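Local coordinates for protein tyrosinase (PDB 6JU8) that probably oxidises L-tyrosine and L-dopa to L-dopaquinone with molecular oxygen at a dinuclear copper centre, a step of melanin biosynthesis, at residues W150-R154 against S453-G457. The protein carries 1 engineered substitution. Numbering follows the deposited sequence.
Sequences WDFAR and SDLYG
Y456 lays the CD1–CE1 edge of its ring along the turn formed by residues 151–154, with CE1 3.9 Å from CB of A153 and CD1 3.5 Å from the carbonyl O of A153, which lies near the ring plane. CG of Y456 stands anti to its own carbonyl carbon (chi1 -47°), a setting that sends the ring from the end of helix 448-456 to D151. There the phenol OH donates to OD2 of D151 at 2.6 Å, meeting the syn side of the carboxylate 18° out of its plane; ring and carboxylate planes are 57° apart. OD1, the other oxygen of D151, accepts from N of A153 at 3.2 Å on its anti side. The carboxylate thus ties the helix end to the turn that carries it, and its rotation is fixed by both bonds. R381 of helix 371-389 adds a hydrogen bond to the phenol oxygen, and Q284 bonds O of A153. L455 places CB 3.5 Å above the centre of the Y456 ring, while its CD2 comes obliquely to the guanidinium end of R154, 3.5 Å from NE. R154 reaches this methyl with its chain extended from CG to NE, and NH1 goes on to salt bridges with D25 and D28. The contact is largely buried: a tyrosine-to-aspartate bond, flanked by A153 against the ring and L455 against the R154 side chain, joins helix 448-456, the last helix modelled, to the loop between helix 135-144 and strand 178-182. A153 has its side chain about 11 Å from that of the copper ligand H332, and F152 meets the ring of H375, next to the copper ligand H376. Residues 151–154 form a type I beta turn whose first residue, D151, also begins an Asx turn, here bound by helix 448-456 near the dicopper site of a tyrosinase.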
# COMPACT_ATOMS: atom_id res chain seq x y z
N TRP A 150 -9.66 11.62 -14.28
CA TRP A 150 -8.94 12.09 -13.10
C TRP A 150 -8.36 13.47 -13.34
O TRP A 150 -7.46 13.65 -14.17
CB TRP A 150 -7.81 11.11 -12.76
CG TRP A 150 -6.88 11.64 -11.70
CD1 TRP A 150 -7.21 12.28 -10.54
CD2 TRP A 150 -5.44 11.54 -11.74
NE1 TRP A 150 -6.06 12.60 -9.86
CE2 TRP A 150 -4.97 12.16 -10.57
CE3 TRP A 150 -4.53 11.01 -12.66
CZ2 TRP A 150 -3.61 12.26 -10.27
CZ3 TRP A 150 -3.18 11.11 -12.37
CH2 TRP A 150 -2.73 11.74 -11.19
N ASP A 151 -8.90 14.45 -12.63
CA ASP A 151 -8.39 15.81 -12.77
C ASP A 151 -7.14 15.98 -11.92
O ASP A 151 -7.17 16.39 -10.75
CB ASP A 151 -9.45 16.86 -12.41
CG ASP A 151 -9.04 18.22 -12.99
OD1 ASP A 151 -7.85 18.44 -13.24
OD2 ASP A 151 -9.96 19.04 -13.22
N PHE A 152 -6.00 15.63 -12.52
CA PHE A 152 -4.72 15.67 -11.81
C PHE A 152 -4.30 17.10 -11.46
O PHE A 152 -3.36 17.28 -10.67
CB PHE A 152 -3.62 14.92 -12.57
CG PHE A 152 -3.39 15.38 -14.00
CD1 PHE A 152 -2.87 16.64 -14.26
CD2 PHE A 152 -3.71 14.56 -15.07
CE1 PHE A 152 -2.67 17.05 -15.59
CE2 PHE A 152 -3.49 14.93 -16.39
CZ PHE A 152 -2.97 16.20 -16.64
N ALA A 153 -4.93 18.12 -12.04
CA ALA A 153 -4.56 19.51 -11.84
C ALA A 153 -5.53 20.26 -10.93
O ALA A 153 -5.30 21.44 -10.68
CB ALA A 153 -4.44 20.19 -13.19
N ARG A 154 -6.57 19.61 -10.43
CA ARG A 154 -7.57 20.24 -9.58
C ARG A 154 -7.31 19.86 -8.12
O ARG A 154 -7.12 18.68 -7.82
CB ARG A 154 -8.97 19.76 -9.98
CG ARG A 154 -10.10 20.46 -9.21
CD ARG A 154 -11.43 19.94 -9.74
NE ARG A 154 -12.53 20.61 -9.06
CZ ARG A 154 -13.78 20.14 -9.01
NH1 ARG A 154 -14.09 18.99 -9.57
NH2 ARG A 154 -14.71 20.82 -8.37
N SER A 453 -10.06 29.31 -15.44
CA SER A 453 -9.52 30.16 -14.38
C SER A 453 -10.00 29.72 -13.01
O SER A 453 -9.22 29.64 -12.05
CB SER A 453 -9.91 31.61 -14.67
OG SER A 453 -9.46 32.52 -13.68
N ASP A 454 -11.28 29.39 -12.89
CA ASP A 454 -11.79 28.93 -11.61
C ASP A 454 -11.08 27.67 -11.11
O ASP A 454 -10.77 27.53 -9.93
CB ASP A 454 -13.29 28.64 -11.72
CG ASP A 454 -14.15 29.89 -11.77
OD1 ASP A 454 -13.61 30.99 -11.58
OD2 ASP A 454 -15.36 29.72 -12.01
N LEU A 455 -10.87 26.72 -12.00
CA LEU A 455 -10.27 25.44 -11.61
C LEU A 455 -8.76 25.51 -11.47
O LEU A 455 -8.21 24.88 -10.55
CB LEU A 455 -10.63 24.37 -12.66
CG LEU A 455 -12.09 23.93 -12.73
CD1 LEU A 455 -12.34 23.06 -13.95
CD2 LEU A 455 -12.46 23.13 -11.48
N TYR A 456 -8.07 26.20 -12.37
CA TYR A 456 -6.61 26.03 -12.45
C TYR A 456 -5.87 27.35 -12.31
O TYR A 456 -4.63 27.36 -12.37
CB TYR A 456 -6.19 25.37 -13.78
CG TYR A 456 -7.05 24.17 -14.10
CD1 TYR A 456 -7.08 23.07 -13.24
CD2 TYR A 456 -7.85 24.12 -15.23
CE1 TYR A 456 -7.85 21.96 -13.51
CE2 TYR A 456 -8.65 23.02 -15.50
CZ TYR A 456 -8.65 21.95 -14.64
OH TYR A 456 -9.47 20.88 -14.94
N GLY A 457 -6.55 28.48 -12.13
CA GLY A 457 -5.85 29.76 -12.10
C GLY A 457 -5.52 30.18 -10.68
O GLY A 457 -6.04 29.62 -9.71